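Local coordinates for beta-phosphoglucomutase (Bacteroides vulgatus, PDB 3DV9), which probably interconverts beta-glucose 1-phosphate and glucose 6-phosphate, as a magnesium-dependent phosphoryl-transfer enzyme of the haloacid dehalogenase superfamily, at residues L34-P39 with E108-A113; E43-I48 with Q95-E100; F52-S57 with I75-E80; G164-E169 with A191-Q196; E184-E189 with G202-A207. All coordinates share one frame; numbering follows the deposited sequence. Where two conformers were deposited one is given.

Interaction 1. Residues L34-P39 with E108-A113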
# COMPACT_ATOMS: atom_id res chain seq x y z
N LEU A 34 0.21 7.21 -3.17
CA LEU A 34 -0.56 8.47 -3.33
C LEU A 34 0.15 9.71 -2.79
O LEU A 34 0.17 10.75 -3.46
CB LEU A 34 -1.98 8.33 -2.76
CG LEU A 34 -2.77 7.17 -3.38
CD1 LEU A 34 -4.14 7.18 -2.68
CD2 LEU A 34 -2.93 7.30 -4.92
N PHE A 35 0.71 9.59 -1.58
CA PHE A 35 1.39 10.68 -0.94
C PHE A 35 2.84 10.31 -0.68
O PHE A 35 3.13 9.15 -0.32
CB PHE A 35 0.73 11.01 0.42
CG PHE A 35 -0.62 11.68 0.31
CD1 PHE A 35 -0.75 12.98 -0.15
CD2 PHE A 35 -1.78 10.99 0.72
CE1 PHE A 35 -1.98 13.61 -0.22
CE2 PHE A 35 -3.06 11.63 0.64
CZ PHE A 35 -3.15 12.95 0.17
N ASP A 36 3.75 11.28 -0.78
CA ASP A 36 5.13 11.00 -0.46
C ASP A 36 5.30 11.23 1.07
O ASP A 36 5.92 12.19 1.52
CB ASP A 36 6.06 11.89 -1.29
CG ASP A 36 7.53 11.53 -1.09
OD1 ASP A 36 7.80 10.43 -0.55
OD2 ASP A 36 8.38 12.36 -1.48
N SER A 37 4.66 10.37 1.85
CA SER A 37 4.60 10.50 3.32
C SER A 37 5.61 9.63 4.06
O SER A 37 5.79 9.77 5.28
CB SER A 37 3.21 10.06 3.76
OG SER A 37 2.95 8.76 3.25
N MSE A 38 6.27 8.71 3.36
CA MSE A 38 7.11 7.75 4.11
C MSE A 38 8.34 8.37 4.82
O MSE A 38 8.71 7.96 5.92
CB MSE A 38 7.48 6.54 3.21
CG MSE A 38 6.32 5.55 3.00
SE MSE A 38 5.57 4.92 4.74
CE MSE A 38 7.16 4.21 5.47
N PRO A 39 9.02 9.33 4.18
CA PRO A 39 10.13 9.93 4.92
C PRO A 39 9.71 10.44 6.31
O PRO A 39 10.43 10.20 7.30
CB PRO A 39 10.60 11.07 4.00
CG PRO A 39 10.24 10.58 2.60
CD PRO A 39 8.92 9.84 2.79
N GLU A 108 3.54 15.79 0.20
CA GLU A 108 3.23 16.03 -1.22
C GLU A 108 2.47 14.87 -1.87
O GLU A 108 2.66 13.72 -1.51
CB GLU A 108 4.50 16.26 -2.00
CG GLU A 108 5.09 17.62 -1.75
CD GLU A 108 6.33 17.90 -2.57
OE1 GLU A 108 6.88 16.97 -3.22
OE2 GLU A 108 6.76 19.06 -2.53
N ARG A 109 1.65 15.18 -2.86
CA ARG A 109 1.17 14.09 -3.78
C ARG A 109 2.38 13.49 -4.51
O ARG A 109 3.35 14.21 -4.85
CB ARG A 109 0.21 14.62 -4.85
CG ARG A 109 -1.06 15.24 -4.31
CD ARG A 109 -1.84 15.82 -5.50
NE ARG A 109 -1.19 16.99 -6.12
CZ ARG A 109 -1.15 18.22 -5.59
NH1 ARG A 109 -0.53 19.20 -6.25
NH2 ARG A 109 -1.70 18.49 -4.41
N MSE A 110 2.33 12.19 -4.74
CA MSE A 110 3.35 11.55 -5.57
C MSE A 110 3.14 12.05 -7.00
O MSE A 110 2.03 11.97 -7.49
CB MSE A 110 3.19 10.03 -5.58
CG MSE A 110 4.03 9.34 -4.58
SE MSE A 110 5.98 9.57 -4.67
CE MSE A 110 6.22 8.52 -3.05
N PRO A 111 4.21 12.55 -7.66
CA PRO A 111 4.07 12.87 -9.07
C PRO A 111 3.58 11.62 -9.83
O PRO A 111 4.00 10.48 -9.54
CB PRO A 111 5.50 13.21 -9.50
CG PRO A 111 6.09 13.84 -8.24
CD PRO A 111 5.58 12.83 -7.20
N GLY A 112 2.67 11.86 -10.77
CA GLY A 112 2.04 10.80 -11.54
C GLY A 112 0.78 10.26 -10.91
O GLY A 112 -0.05 9.72 -11.62
N ALA A 113 0.58 10.44 -9.60
CA ALA A 113 -0.59 9.80 -8.94
C ALA A 113 -1.93 10.43 -9.39
O ALA A 113 -2.87 9.74 -9.76
CB ALA A 113 -0.45 9.89 -7.40
O HOH W 1 6.14 15.00 0.89
O HOH W 2 7.88 14.39 -2.99
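F35 and R109 sit opposite each other in a single backbone bridge, their CA atoms 4.4 Å apart, and the close packing of this contact lies around that pair. M110 N gives a nearly straight bond to L34 O (174° at the hydrogen), although it reaches the oxygen from 43° above the carbonyl plane. On the other flank, D36 N meets E108 O at 2.8 Å, almost in line with that carbonyl. E108 O has two further neighbours: F35 CA, in a CA-H...O contact, and the edge of the F35 ring, which lies in plane with it. The selenomethionine M110 bends at chi2 (-59°) and crosses D36, its flexible chain letting CE come within 3.5 Å of D36 OD1.

Beyond this the contact thins. L34 CD2 only grazes A113 CB at 4.4 Å; L34 points away and also touches L142 and F150. R109 likewise points elsewhere, its NH2 bonded to N145. Toward solvent, water replaces direct contact: one molecule joins D36 O to E108 N, while another donates to both D36 OD2 (2.6 Å) and E108 OE1 (2.8 Å).

The 68 residues between the two segments contain no strand, consistent with two neighbouring linkers to the helical cap of a haloacid dehalogenase fold. S37 OG ties one linker to D31, a magnesium ligand. Backbone bonds thus join the linkers, while the shared water probably eases the repulsion between two carboxylates whose D36 OD2 and E108 OE1 stand 5.2 Å apart.

Interaction 2. Residues E43-I48 with Q95-E100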
# COMPACT_ATOMS: atom_id res chain seq x y z
N GLU A 43 11.01 8.63 9.89
CA GLU A 43 11.65 9.49 10.89
C GLU A 43 10.85 9.58 12.20
O GLU A 43 11.44 9.47 13.28
CB GLU A 43 11.93 10.89 10.31
CG GLU A 43 12.67 11.86 11.27
CD GLU A 43 14.05 11.36 11.67
OE1 GLU A 43 14.52 10.37 11.09
OE2 GLU A 43 14.68 11.96 12.56
N SER A 44 9.52 9.77 12.10
CA SER A 44 8.65 9.83 13.29
C SER A 44 8.67 8.53 14.07
O SER A 44 8.75 8.55 15.31
CB SER A 44 7.20 10.15 12.91
OG SER A 44 7.15 11.42 12.28
N TRP A 45 8.59 7.41 13.38
CA TRP A 45 8.64 6.13 14.07
C TRP A 45 10.00 5.98 14.75
O TRP A 45 10.06 5.59 15.92
CB TRP A 45 8.45 4.96 13.12
CG TRP A 45 7.06 4.52 12.98
CD1 TRP A 45 6.25 4.65 11.87
CD2 TRP A 45 6.25 3.89 13.98
NE1 TRP A 45 5.02 4.11 12.11
CE2 TRP A 45 4.98 3.64 13.40
CE3 TRP A 45 6.48 3.50 15.31
CZ2 TRP A 45 3.94 3.03 14.12
CZ3 TRP A 45 5.46 2.87 16.01
CH2 TRP A 45 4.20 2.66 15.42
N HIS A 46 11.07 6.30 14.02
CA HIS A 46 12.42 6.12 14.54
C HIS A 46 12.63 6.95 15.83
O HIS A 46 13.12 6.44 16.87
CB HIS A 46 13.46 6.54 13.51
CG HIS A 46 14.82 6.68 14.10
ND1 HIS A 46 15.53 5.60 14.58
CD2 HIS A 46 15.58 7.77 14.34
CE1 HIS A 46 16.68 6.03 15.08
NE2 HIS A 46 16.72 7.34 14.96
N LYS A 47 12.24 8.22 15.75
CA LYS A 47 12.43 9.17 16.83
C LYS A 47 11.56 8.85 18.06
O LYS A 47 12.05 8.94 19.19
CB LYS A 47 12.14 10.57 16.31
CG LYS A 47 12.28 11.71 17.32
CD LYS A 47 11.98 13.03 16.63
CE LYS A 47 11.82 14.15 17.63
NZ LYS A 47 12.05 15.44 16.93
N ILE A 48 10.29 8.49 17.83
CA ILE A 48 9.38 8.18 18.92
C ILE A 48 9.76 6.87 19.62
O ILE A 48 9.72 6.76 20.84
CB ILE A 48 7.92 8.17 18.42
CG1 ILE A 48 7.48 9.59 18.04
CG2 ILE A 48 6.97 7.53 19.47
CD1 ILE A 48 8.05 10.67 18.97
N GLN A 95 0.26 7.38 20.07
CA GLN A 95 -0.13 8.78 20.26
C GLN A 95 1.06 9.71 20.01
O GLN A 95 0.93 10.72 19.30
CB GLN A 95 -0.72 9.01 21.67
CG GLN A 95 -2.18 8.58 21.82
CD GLN A 95 -2.83 9.07 23.12
OE1 GLN A 95 -2.23 9.83 23.89
NE2 GLN A 95 -4.07 8.62 23.36
N ALA A 96 2.21 9.37 20.58
CA ALA A 96 3.40 10.20 20.40
C ALA A 96 3.82 10.26 18.93
O ALA A 96 4.24 11.31 18.44
CB ALA A 96 4.55 9.72 21.29
N LYS A 97 3.69 9.13 18.24
CA LYS A 97 4.08 9.02 16.85
C LYS A 97 3.17 9.86 15.95
O LYS A 97 3.64 10.53 15.02
CB LYS A 97 4.07 7.56 16.41
CG LYS A 97 4.58 7.33 14.95
CD LYS A 97 3.51 6.67 14.14
CE LYS A 97 2.74 7.66 13.29
NZ LYS A 97 3.19 7.74 11.85
N THR A 98 1.87 9.79 16.22
CA THR A 98 0.85 10.58 15.52
C THR A 98 1.17 12.08 15.64
O THR A 98 1.23 12.79 14.63
CB THR A 98 -0.58 10.27 16.09
OG1 THR A 98 -0.90 8.90 15.85
CG2 THR A 98 -1.64 11.14 15.44
N GLU A 99 1.40 12.52 16.89
CA GLU A 99 1.72 13.92 17.19
C GLU A 99 3.01 14.35 16.51
O GLU A 99 3.12 15.48 16.03
CB GLU A 99 1.84 14.12 18.71
CG GLU A 99 2.10 15.57 19.16
CD GLU A 99 1.85 15.84 20.65
OE1 GLU A 99 1.22 15.00 21.34
OE2 GLU A 99 2.27 16.92 21.14
N GLU A 100 4.00 13.45 16.48
CA GLU A 100 5.29 13.76 15.87
C GLU A 100 5.18 13.93 14.35
O GLU A 100 5.75 14.87 13.78
CB GLU A 100 6.32 12.68 16.21
CG GLU A 100 7.75 13.03 15.81
CD GLU A 100 8.29 14.28 16.49
OE1 GLU A 100 7.80 14.64 17.58
OE2 GLU A 100 9.22 14.90 15.92
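K97 lays its aliphatic chain over one face of the W45 indole, CD standing 3.7 Å from the centroid of the five-membered ring and 23° off its normal. This is a CH-pi contact, offset toward the ring junction, with CD 3.4 Å from W45 CE2. K97 gets there by setting CG anti to the backbone N (chi1 -176°) and then bending at each later torsion, which wraps its methylenes across the indole; a lysine offers enough carbon for this.

I48 projects toward the other helix and fits between three residues. Its CG2 meets A96 CB at 3.7 Å, its CG1 lies 3.6 Å from K97 CA, and its CD1 rests against E100 CB. The small A96 suits a place where a branched side chain comes so close to the backbone. S44 is small too, and settles beside E100 CG and the K97 carbonyl while its OG bonds back to N40 O of its own helix.

At the exposed margin, the extended K47 crosses E100 at about a right angle. The salt bridge from K47 NZ to E100 OE2, 3.1 Å, is weak as a hydrogen bond. E100 bends at chi2, and its other oxygen, OE1, pairs with K103, so two lysines share one carboxylate.

The short helix axes approach to 8.9 Å with their directions 133° apart, joining helices 38-51 and 87-101 of the all-helical cap. I93 of the second helix also touches W45 and I48, while L56 and F52, from the loop that follows helix 38-51, cover W45 and A96.

Interaction 3. Residues F52-S57 with I75-E80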
# COMPACT_ATOMS: atom_id res chain seq x y z
N PHE A 52 10.93 6.17 23.67
CA PHE A 52 10.41 5.10 24.54
C PHE A 52 11.46 4.01 24.84
O PHE A 52 11.17 2.99 25.45
CB PHE A 52 9.15 4.51 23.92
CG PHE A 52 7.93 5.35 24.12
CD1 PHE A 52 7.02 5.05 25.14
CD2 PHE A 52 7.67 6.45 23.29
CE1 PHE A 52 5.89 5.81 25.33
CE2 PHE A 52 6.52 7.25 23.48
CZ PHE A 52 5.62 6.92 24.49
N GLY A 53 12.70 4.24 24.45
CA GLY A 53 13.81 3.34 24.79
C GLY A 53 14.00 2.16 23.84
O GLY A 53 14.71 1.22 24.17
N PHE A 54 13.40 2.24 22.65
CA PHE A 54 13.47 1.19 21.65
C PHE A 54 14.29 1.60 20.41
O PHE A 54 14.25 2.76 19.99
CB PHE A 54 12.06 0.82 21.14
CG PHE A 54 11.16 0.19 22.17
CD1 PHE A 54 11.47 -1.05 22.75
CD2 PHE A 54 9.96 0.81 22.54
CE1 PHE A 54 10.62 -1.66 23.70
CE2 PHE A 54 9.07 0.20 23.50
CZ PHE A 54 9.41 -1.03 24.07
N GLY A 55 14.96 0.64 19.80
CA GLY A 55 15.76 0.92 18.62
C GLY A 55 15.06 0.47 17.35
O GLY A 55 15.11 -0.70 17.00
N LEU A 56 14.43 1.41 16.67
CA LEU A 56 13.88 1.16 15.33
C LEU A 56 14.48 2.18 14.36
O LEU A 56 14.22 3.38 14.47
CB LEU A 56 12.34 1.26 15.36
CG LEU A 56 11.56 1.00 14.06
CD1 LEU A 56 11.55 -0.49 13.64
CD2 LEU A 56 10.10 1.52 14.16
N SER A 57 15.34 1.71 13.46
CA SER A 57 15.97 2.61 12.48
C SER A 57 14.95 3.01 11.42
O SER A 57 13.95 2.30 11.21
CB SER A 57 17.18 1.95 11.81
OG SER A 57 16.74 1.02 10.83
N ILE A 75 7.23 -6.43 17.70
CA ILE A 75 8.43 -7.03 17.10
C ILE A 75 9.67 -6.50 17.81
O ILE A 75 10.51 -7.27 18.27
CB ILE A 75 8.53 -6.74 15.56
CG1 ILE A 75 7.51 -7.59 14.81
CG2 ILE A 75 9.97 -7.00 15.03
CD1 ILE A 75 7.17 -7.03 13.42
N VAL A 76 9.76 -5.18 17.92
CA VAL A 76 10.93 -4.56 18.52
C VAL A 76 11.00 -4.88 20.03
O VAL A 76 12.09 -5.11 20.57
CB VAL A 76 10.96 -3.04 18.30
CG1 VAL A 76 12.19 -2.42 18.93
CG2 VAL A 76 10.88 -2.71 16.81
N SER A 77 9.85 -4.87 20.70
CA SER A 77 9.82 -5.17 22.14
C SER A 77 10.28 -6.60 22.45
O SER A 77 11.10 -6.83 23.37
CB SER A 77 8.42 -4.94 22.71
OG SER A 77 8.41 -5.19 24.11
N ARG A 78 9.75 -7.56 21.69
CA ARG A 78 10.09 -8.96 21.90
C ARG A 78 11.58 -9.17 21.80
O ARG A 78 12.18 -9.85 22.63
CB ARG A 78 9.37 -9.87 20.91
CG ARG A 78 7.94 -10.17 21.28
CD ARG A 78 7.38 -11.35 20.46
NE ARG A 78 7.33 -11.08 19.02
CZ ARG A 78 6.35 -10.42 18.40
NH1 ARG A 78 5.33 -9.93 19.09
NH2 ARG A 78 6.40 -10.23 17.09
N ARG A 79 12.20 -8.56 20.80
CA ARG A 79 13.61 -8.78 20.58
C ARG A 79 14.52 -8.06 21.58
O ARG A 79 15.59 -8.57 21.90
CB ARG A 79 14.01 -8.46 19.14
CG ARG A 79 14.38 -7.04 18.88
CD ARG A 79 14.56 -6.84 17.41
NE ARG A 79 14.81 -5.43 17.10
CZ ARG A 79 14.52 -4.86 15.94
NH1 ARG A 79 13.93 -5.57 14.99
NH2 ARG A 79 14.78 -3.57 15.76
N GLU A 80 14.08 -6.91 22.09
CA GLU A 80 14.89 -6.12 23.03
C GLU A 80 14.64 -6.51 24.48
O GLU A 80 15.55 -6.41 25.31
CB GLU A 80 14.63 -4.62 22.85
CG GLU A 80 15.17 -4.05 21.55
CD GLU A 80 15.24 -2.53 21.53
OE1 GLU A 80 14.89 -1.89 22.56
OE2 GLU A 80 15.69 -1.99 20.50
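F54 and V76 bring the loop that follows helix 38-51 against helix 69-81, just beyond a Schellman motif whose C-prime residue is G53. The positive phi of G53 suits glycine, and its turn sends the chain past the second helix. Both elements belong to the helical cap typical of this superfamily.

The apolar contacts come first. V76 spreads its two methyls along the loop: CG1 touches F54 CB at 3.9 Å, and CG2 meets L56 CD1, whose side chain crosses it at about a right angle. With F54 CG anti to its own carbonyl carbon (chi1 -66°), the ring reaches the helix obliquely, CE1 lying 3.9 Å from S77 CA. M49 and I93 close round the same ring. Replacing F54 with an alanine would probably open a gap between V76, S77 and these two residues, and loosen the hold of the loop on the helix.

The polar contacts lie on the exposed side. R79 NH2 gives only a weak bond to G55 O, its NH1 being taken by E60 in a salt bridge. The E80 carboxylate, its plane turned 46° from the F54 ring, brings OE1 to the ring edge, 3.5 Å from F54 CD1. Its second oxygen helps account for the glycine at G55, where a CB would come tight against it: E80 OE2 accepts a hydrogen bond from G55 N at 2.8 Å on its syn side, the donor 24° out of the carboxylate plane.

Interaction 4. Residues G164-E169 with A191-Q196. With PO4 (phosphate ion), chain C.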
# COMPACT_ATOMS: atom_id res chain seq x y z
N GLY A 164 -3.64 -6.11 9.77
CA GLY A 164 -3.04 -5.34 8.68
C GLY A 164 -2.01 -6.09 7.82
O GLY A 164 -1.74 -7.26 8.02
N LYS A 165 -1.47 -5.40 6.83
CA LYS A 165 -0.39 -5.96 6.03
C LYS A 165 0.67 -6.55 6.98
O LYS A 165 0.95 -5.94 8.01
CB LYS A 165 0.13 -4.86 5.09
CG LYS A 165 -0.96 -4.37 4.09
CD LYS A 165 -0.64 -2.90 3.62
CE LYS A 165 -1.87 -2.29 2.95
NZ LYS A 165 -1.58 -1.01 2.21
N PRO A 166 1.24 -7.74 6.65
CA PRO A 166 1.11 -8.45 5.38
C PRO A 166 -0.09 -9.41 5.32
O PRO A 166 -0.21 -10.16 4.38
CB PRO A 166 2.41 -9.25 5.32
CG PRO A 166 2.66 -9.63 6.76
CD PRO A 166 2.16 -8.46 7.57
N ASN A 167 -0.98 -9.37 6.31
CA ASN A 167 -2.22 -10.16 6.22
C ASN A 167 -3.00 -9.64 4.99
O ASN A 167 -2.99 -8.40 4.75
CB ASN A 167 -3.04 -9.98 7.50
CG ASN A 167 -4.18 -11.01 7.62
OD1 ASN A 167 -5.10 -11.04 6.79
ND2 ASN A 167 -4.16 -11.81 8.72
N PRO A 168 -3.60 -10.55 4.18
CA PRO A 168 -4.37 -10.10 3.01
C PRO A 168 -5.67 -9.36 3.38
O PRO A 168 -6.26 -8.78 2.49
CB PRO A 168 -4.73 -11.40 2.29
CG PRO A 168 -4.66 -12.43 3.31
CD PRO A 168 -3.52 -12.02 4.22
N GLU A 169 -6.06 -9.36 4.67
CA GLU A 169 -7.34 -8.75 5.13
C GLU A 169 -7.70 -7.38 4.52
O GLU A 169 -8.80 -7.23 4.04
CB GLU A 169 -7.47 -8.76 6.67
CG GLU A 169 -8.84 -8.29 7.21
CD GLU A 169 -9.98 -9.24 6.84
OE1 GLU A 169 -9.70 -10.36 6.33
OE2 GLU A 169 -11.15 -8.86 7.03
N ALA A 191 5.62 -1.34 -0.88
CA ALA A 191 6.38 -1.90 0.25
C ALA A 191 6.29 -3.43 0.26
O ALA A 191 5.31 -3.98 -0.19
CB ALA A 191 5.84 -1.36 1.54
N PRO A 192 7.33 -4.10 0.79
CA PRO A 192 7.32 -5.56 0.71
C PRO A 192 6.11 -6.15 1.43
O PRO A 192 5.51 -7.09 0.94
CB PRO A 192 8.62 -5.98 1.44
CG PRO A 192 9.05 -4.79 2.19
CD PRO A 192 8.57 -3.60 1.39
N LEU A 193 5.75 -5.66 2.62
CA LEU A 193 4.62 -6.30 3.34
C LEU A 193 3.27 -6.03 2.66
O LEU A 193 2.37 -6.88 2.70
CB LEU A 193 4.55 -5.82 4.79
CG LEU A 193 5.75 -6.19 5.67
CD1 LEU A 193 5.62 -5.50 7.00
CD2 LEU A 193 5.89 -7.69 5.83
N GLY A 194 3.18 -4.89 1.97
CA GLY A 194 2.01 -4.53 1.13
C GLY A 194 1.89 -5.45 -0.08
O GLY A 194 0.81 -5.96 -0.37
N VAL A 195 3.01 -5.68 -0.76
CA VAL A 195 3.06 -6.59 -1.89
C VAL A 195 2.63 -7.98 -1.41
O VAL A 195 1.82 -8.63 -2.03
CB VAL A 195 4.45 -6.64 -2.55
CG1 VAL A 195 4.48 -7.73 -3.60
CG2 VAL A 195 4.73 -5.25 -3.22
N GLN A 196 3.18 -8.40 -0.27
CA GLN A 196 2.86 -9.73 0.28
C GLN A 196 1.35 -9.89 0.51
O GLN A 196 0.78 -10.96 0.20
CB GLN A 196 3.63 -9.93 1.60
CG GLN A 196 3.48 -11.34 2.11
CD GLN A 196 4.28 -11.58 3.38
OE1 GLN A 196 5.27 -10.89 3.66
NE2 GLN A 196 3.83 -12.55 4.15
P PO4 C . 0.57 2.27 3.81
O1 PO4 C . -0.51 3.10 3.15
O2 PO4 C . 1.84 2.31 3.02
O3 PO4 C . 0.10 0.82 3.98
O4 PO4 C . 0.87 2.77 5.22
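P166 lies along the first turn of helix 192-200, side by side with L193 and Q196. Its CB meets L193 CD2 at 3.8 Å and the Q196 CG methylene at 4.0 Å, while P166 CA makes a CA-H...O contact with L193 O (3.4 Å). Beside it K165 runs extended past the helix, its CD 4.0 Å from G194 CA. At the far end K165 NZ reaches O3 of a phosphate ion, probably from the crystallisation liquor, at 3.1 Å, and forms salt bridges with D29 and E189 and a hydrogen bond to V130 O. A methionine in place of K165 would probably leave the D29 and E189 carboxylates without their shared cation, and the phosphate without one of its donors.

The cis peptide between K165 and P166 turns the chain, consistent with the lysine pointing to the site and the proline lying on the helix. Farther out, N167 OD1 accepts a bond from E169 N on an in-plane lone pair, capping the next helix.

K165 is probably the counterpart of the active-site lysine of haloacid dehalogenase relatives. Its loop runs between strand 155-156 and helix 169-178; helix 192-200 follows strand 185-189, with P192 packed on helix 215-219.

Interaction 5. Residues E184-E189 with G202-A207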
# COMPACT_ATOMS: atom_id res chain seq x y z
N GLU A 184 -10.76 -9.02 -11.01
CA GLU A 184 -11.35 -7.75 -11.49
C GLU A 184 -10.60 -6.54 -10.95
O GLU A 184 -11.04 -5.40 -11.12
CB GLU A 184 -12.84 -7.66 -11.11
CG GLU A 184 -13.72 -8.71 -11.81
CD GLU A 184 -15.16 -8.75 -11.29
OE1 GLU A 184 -15.45 -8.27 -10.16
OE2 GLU A 184 -16.01 -9.30 -12.03
N ALA A 185 -9.51 -6.79 -10.23
CA ALA A 185 -8.77 -5.72 -9.57
C ALA A 185 -7.24 -5.80 -9.79
O ALA A 185 -6.71 -6.85 -10.20
CB ALA A 185 -9.09 -5.69 -8.06
N LEU A 186 -6.58 -4.65 -9.57
CA LEU A 186 -5.12 -4.56 -9.47
C LEU A 186 -4.79 -3.99 -8.08
O LEU A 186 -5.52 -3.15 -7.57
CB LEU A 186 -4.56 -3.58 -10.51
CG LEU A 186 -4.33 -3.93 -11.98
CD1 LEU A 186 -5.46 -4.66 -12.58
CD2 LEU A 186 -3.97 -2.68 -12.78
N VAL A 187 -3.68 -4.42 -7.49
CA VAL A 187 -3.17 -3.80 -6.27
C VAL A 187 -1.93 -2.99 -6.68
O VAL A 187 -1.08 -3.48 -7.40
CB VAL A 187 -2.79 -4.85 -5.20
CG1 VAL A 187 -1.93 -4.22 -4.08
CG2 VAL A 187 -4.06 -5.52 -4.63
N ILE A 188 -1.89 -1.74 -6.24
CA ILE A 188 -0.70 -0.87 -6.49
C ILE A 188 -0.03 -0.62 -5.15
O ILE A 188 -0.56 0.10 -4.29
CB ILE A 188 -1.11 0.46 -7.15
CG1 ILE A 188 -2.08 0.25 -8.33
CG2 ILE A 188 0.16 1.25 -7.57
CD1 ILE A 188 -1.48 -0.67 -9.42
N GLU A 189 1.16 -1.21 -4.98
CA GLU A 189 1.87 -1.24 -3.70
C GLU A 189 3.32 -0.77 -3.83
O GLU A 189 3.93 -0.94 -4.91
CB GLU A 189 1.80 -2.65 -3.11
CG GLU A 189 0.62 -2.76 -2.15
CD GLU A 189 0.91 -2.07 -0.76
OE1 GLU A 189 1.98 -1.41 -0.58
OE2 GLU A 189 0.05 -2.18 0.15
N GLY A 202 -4.65 -12.82 -3.57
CA GLY A 202 -4.81 -13.38 -4.91
C GLY A 202 -5.18 -12.39 -6.00
O GLY A 202 -5.76 -12.79 -7.03
N ILE A 203 -4.75 -11.14 -5.82
CA ILE A 203 -5.01 -10.06 -6.80
C ILE A 203 -3.68 -9.75 -7.48
O ILE A 203 -2.65 -9.75 -6.84
CB ILE A 203 -5.49 -8.76 -6.11
CG1 ILE A 203 -6.67 -9.06 -5.15
CG2 ILE A 203 -5.77 -7.61 -7.15
CD1 ILE A 203 -6.91 -7.93 -4.11
N PHE A 204 -3.76 -9.49 -8.78
CA PHE A 204 -2.61 -9.12 -9.57
C PHE A 204 -2.00 -7.88 -8.91
O PHE A 204 -2.67 -6.88 -8.70
CB PHE A 204 -3.03 -8.87 -11.03
CG PHE A 204 -1.88 -8.59 -11.95
CD1 PHE A 204 -1.36 -9.62 -12.76
CD2 PHE A 204 -1.34 -7.29 -12.05
CE1 PHE A 204 -0.28 -9.38 -13.61
CE2 PHE A 204 -0.27 -7.05 -12.93
CZ PHE A 204 0.24 -8.09 -13.73
N THR A 205 -0.72 -8.00 -8.54
CA THR A 205 -0.09 -7.02 -7.65
C THR A 205 1.05 -6.33 -8.36
O THR A 205 1.99 -6.99 -8.84
CB THR A 205 0.30 -7.65 -6.25
OG1 THR A 205 -0.89 -8.02 -5.55
CG2 THR A 205 1.11 -6.63 -5.38
N ILE A 206 0.99 -4.99 -8.40
CA ILE A 206 2.02 -4.19 -9.06
C ILE A 206 2.82 -3.45 -8.00
O ILE A 206 2.27 -2.66 -7.18
CB ILE A 206 1.41 -3.20 -10.10
CG1 ILE A 206 0.74 -3.94 -11.26
CG2 ILE A 206 2.49 -2.14 -10.58
CD1 ILE A 206 -0.19 -3.02 -12.04
N ALA A 207 4.14 -3.67 -7.99
CA ALA A 207 5.02 -2.91 -7.11
C ALA A 207 5.50 -1.64 -7.83
O ALA A 207 5.82 -1.66 -9.01
CB ALA A 207 6.25 -3.71 -6.67
O HOH W 3 -6.09 -9.45 -10.36
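L186, in one of its two conformers, approaches the F204 ring obliquely, the one aromatic ring here. F204 shares a face of the sheet with L186, I188 and I206; V187, E189, T205 and A207 occupy the other. Within the sheet, the strands are joined by the hydrogen bonds of a parallel pair: V187 N to F204 O, I206 N to V187 O (2.8 Å) and E189 N to I206 O, all nearly straight. At the ragged start the strands part, and a water fills in, donating to A185 O and accepting from F204 N.

On the first face, I188 CD1 and I206 CD1 meet at 3.7 Å, the two side chains lying side by side. On the other face, V187 CG2 meets I203 CG2 (3.7 Å) at about a right angle. Beta-branched residues suit such buried strands. T205, next to V187, donates OG1 to I203 O (2.8 Å), which satisfies a buried hydroxyl. E189 is bent at chi2 (-76°); its end leads away from segment 202-207, and OE2 reaches K165 and Y171, near the magnesium site.

Helix 192-200 connects the two strands in a beta-alpha-beta crossover of the Rossmann-like core. Its V195 covers T205 and A207, and helix 169-178 meets V187 and I203; helix 230-244 packs on L186, I188 and I206, while strand 25-29 continues the sheet beside strand 185-189.

In the fold
Interactions 1, 2 and 3 come first along the chain, with 3 inside the span bracketed by 2, and 2 inside that of 1. Interaction 1 probably joins the two linkers, while 2 and 3, about 14 Å apart between centres, belong to the helical cap and touch through H46 and L56. Interactions 4 and 5 follow with alternating segments: helix 192-200 joins the strands of interaction 5, and K165 forms a salt bridge with E189 between the two contacts. Their centres lie about 11 Å apart in the core, whereas the centres of interactions 3 and 5 stand about 32 Å apart. Cap and core thus flank the magnesium site, probably allowing the cap to close over substrate, as in relatives.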